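D,D-dipeptidase/D,D-carboxypeptidase (PDB 4MUQ) is a zinc-dependent D,D-peptidase of vancomycin resistance that probably cleaves D-Ala-D-Ala dipeptides and trims terminal D-alanine from cell-wall precursors. Local coordinates at residues Asn201-Glu206 with Ile213-Val218. Residues are numbered along the deposited sequence; the frame is centred on the assembly and turned at random.
Sequences NKYLFE and IEIYYV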
loop_
_atom_site.group_PDB
_atom_site.type_symbol
_atom_site.label_atom_id
_atom_site.label_comp_id
_atom_site.label_asym_id
_atom_site.label_seq_id
_atom_site.Cartn_x
_atom_site.Cartn_y
_atom_site.Cartn_z
ATOM N N ASN A 201 -4.255 1.344 -24.925
ATOM C CA ASN A 201 -2.836 1.683 -24.830
ATOM C C ASN A 201 -2.290 1.289 -23.458
ATOM O O ASN A 201 -1.986 2.131 -22.610
ATOM C CB ASN A 201 -2.553 3.156 -25.177
ATOM C CG ASN A 201 -3.135 4.134 -24.165
ATOM O OD1 ASN A 201 -4.302 4.038 -23.781
ATOM N ND2 ASN A 201 -2.311 5.081 -23.722
ATOM N N LYS A 202 -2.193 -0.020 -23.247
ATOM C CA LYS A 202 -1.767 -0.572 -21.968
ATOM C C LYS A 202 -0.323 -0.215 -21.645
ATOM O O LYS A 202 0.488 0.021 -22.544
ATOM C CB LYS A 202 -1.918 -2.093 -21.983
ATOM C CG LYS A 202 -3.331 -2.591 -22.222
ATOM C CD LYS A 202 -3.398 -4.114 -22.101
ATOM C CE LYS A 202 -4.808 -4.637 -22.345
ATOM N NZ LYS A 202 -5.033 -5.027 -23.757
ATOM N N TYR A 203 -0.011 -0.175 -20.355
ATOM C CA TYR A 203 1.366 -0.026 -19.895
ATOM C C TYR A 203 2.038 -1.394 -19.918
ATOM O O TYR A 203 1.455 -2.380 -19.465
ATOM C CB TYR A 203 1.404 0.554 -18.469
ATOM C CG TYR A 203 2.810 0.763 -17.939
ATOM C CD1 TYR A 203 3.489 1.958 -18.164
ATOM C CD2 TYR A 203 3.468 -0.241 -17.240
ATOM C CE1 TYR A 203 4.774 2.151 -17.690
ATOM C CE2 TYR A 203 4.764 -0.059 -16.766
ATOM C CZ TYR A 203 5.403 1.137 -16.989
ATOM O OH TYR A 203 6.687 1.319 -16.523
ATOM N N LEU A 204 3.263 -1.451 -20.427
ATOM C CA LEU A 204 4.004 -2.706 -20.486
ATOM C C LEU A 204 5.137 -2.741 -19.460
ATOM O O LEU A 204 6.042 -1.907 -19.496
ATOM C CB LEU A 204 4.575 -2.936 -21.891
ATOM C CG LEU A 204 5.457 -4.176 -22.019
ATOM C CD1 LEU A 204 4.655 -5.425 -21.728
ATOM C CD2 LEU A 204 6.084 -4.262 -23.408
ATOM N N PHE A 205 5.084 -3.714 -18.552
ATOM C CA PHE A 205 6.176 -3.945 -17.609
ATOM C C PHE A 205 6.887 -5.240 -17.975
ATOM O O PHE A 205 6.274 -6.310 -18.032
ATOM C CB PHE A 205 5.653 -4.001 -16.161
ATOM C CG PHE A 205 6.733 -4.223 -15.123
ATOM C CD1 PHE A 205 7.362 -3.141 -14.521
ATOM C CD2 PHE A 205 7.125 -5.506 -14.766
ATOM C CE1 PHE A 205 8.360 -3.334 -13.574
ATOM C CE2 PHE A 205 8.122 -5.712 -13.822
ATOM C CZ PHE A 205 8.742 -4.621 -13.227
ATOM N N GLU A 206 8.184 -5.145 -18.236
ATOM C CA GLU A 206 8.946 -6.329 -18.587
ATOM C C GLU A 206 10.364 -6.279 -18.036
ATOM O O GLU A 206 11.022 -5.236 -18.066
ATOM C CB GLU A 206 8.982 -6.513 -20.110
ATOM C CG GLU A 206 9.685 -5.396 -20.861
ATOM C CD GLU A 206 9.567 -5.536 -22.365
ATOM O OE1 GLU A 206 9.172 -6.623 -22.844
ATOM O OE2 GLU A 206 9.858 -4.548 -23.065
ATOM N N ILE A 213 4.158 -8.161 -18.059
ATOM C CA ILE A 213 2.962 -7.770 -17.336
ATOM C C ILE A 213 2.405 -6.506 -17.972
ATOM O O ILE A 213 3.150 -5.562 -18.238
ATOM C CB ILE A 213 3.272 -7.497 -15.851
ATOM C CG1 ILE A 213 3.910 -8.736 -15.210
ATOM C CG2 ILE A 213 2.016 -7.042 -15.107
ATOM C CD1 ILE A 213 4.488 -8.476 -13.826
ATOM N N GLU A 214 1.105 -6.498 -18.237
ATOM C CA GLU A 214 0.446 -5.303 -18.746
ATOM C C GLU A 214 -0.475 -4.725 -17.692
ATOM O O GLU A 214 -1.104 -5.465 -16.928
ATOM C CB GLU A 214 -0.349 -5.609 -20.011
ATOM C CG GLU A 214 0.517 -5.891 -21.220
ATOM C CD GLU A 214 -0.289 -5.976 -22.496
ATOM O OE1 GLU A 214 -1.042 -6.958 -22.655
ATOM O OE2 GLU A 214 -0.172 -5.057 -23.336
ATOM N N ILE A 215 -0.538 -3.399 -17.642
ATOM C CA ILE A 215 -1.355 -2.692 -16.662
ATOM C C ILE A 215 -2.155 -1.609 -17.377
ATOM O O ILE A 215 -1.630 -0.916 -18.259
ATOM C CB ILE A 215 -0.477 -2.024 -15.607
ATOM C CG1 ILE A 215 0.400 -3.065 -14.919
ATOM C CG2 ILE A 215 -1.325 -1.326 -14.555
ATOM C CD1 ILE A 215 1.455 -2.463 -14.041
ATOM N N TYR A 216 -3.427 -1.472 -17.018
ATOM C CA TYR A 216 -4.242 -0.411 -17.599
ATOM C C TYR A 216 -5.350 0.047 -16.663
ATOM O O TYR A 216 -5.741 -0.664 -15.731
ATOM C CB TYR A 216 -4.793 -0.796 -18.986
ATOM C CG TYR A 216 -5.709 -2.001 -19.029
ATOM C CD1 TYR A 216 -7.093 -1.845 -19.062
ATOM C CD2 TYR A 216 -5.193 -3.290 -19.059
ATOM C CE1 TYR A 216 -7.932 -2.941 -19.118
ATOM C CE2 TYR A 216 -6.025 -4.392 -19.115
ATOM C CZ TYR A 216 -7.394 -4.209 -19.143
ATOM O OH TYR A 216 -8.229 -5.302 -19.200
ATOM N N TYR A 217 -5.835 1.255 -16.923
ATOM C CA TYR A 217 -6.888 1.871 -16.137
ATOM C C TYR A 217 -8.221 1.754 -16.862
ATOM O O TYR A 217 -8.276 1.859 -18.086
ATOM C CB TYR A 217 -6.549 3.345 -15.912
ATOM C CG TYR A 217 -7.665 4.154 -15.297
ATOM C CD1 TYR A 217 -7.937 4.082 -13.934
ATOM C CD2 TYR A 217 -8.438 5.000 -16.077
ATOM C CE1 TYR A 217 -8.952 4.828 -13.377
ATOM C CE2 TYR A 217 -9.455 5.745 -15.525
ATOM C CZ TYR A 217 -9.704 5.654 -14.169
ATOM O OH TYR A 217 -10.721 6.405 -13.624
ATOM N N VAL A 218 -9.283 1.523 -16.093
ATOM C CA VAL A 218 -10.644 1.477 -16.606
ATOM C C VAL A 218 -11.503 2.395 -15.746
ATOM O O VAL A 218 -11.658 2.155 -14.553
ATOM C CB VAL A 218 -11.225 0.048 -16.539
ATOM C CG1 VAL A 218 -12.659 0.027 -17.052
ATOM C CG2 VAL A 218 -10.366 -0.925 -17.333
#
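K202 lays its aliphatic chain alongside the ring of Y216, K202 CE coming to 3.5 Å from Y216 CE2. On its other flank K202 CD passes the E214 carboxylate, 3.6 Å from E214 OE2, but the charges do not pair: K202 NZ, weakly hydrogen-bonded to E199 O, stays 4.6 Å from E214 OE1, which makes its salt bridge with R251. At Y203 the hairpin pairing begins. Y203 N donates to I215 O (2.8 Å) and Y203 O accepts from I215 N (2.9 Å), while E214 CA adds a C-H...O contact to the same carbonyl. Directly paired, Y203 and I215 put their side chains on one face. L204, on the other, brings CD1 to 4.2 Å from E214 CG. F205 N gives a nearly straight bond of 2.7 Å to I213 O (166°), I213 N returns one to F205 O, and F205 CD2 lies 4.1 Å from I213 CD1. Strand 203-205 is an outermost strand of a four-stranded antiparallel sheet, next to 213-219 and far from the zinc site. Chemically, Y203, F205 and I215 pack on I179 of helix 176-183, with I213 on the same face; L204 and E214 take the other. Four backbone bonds, not a K202-E214 salt bridge, set the register.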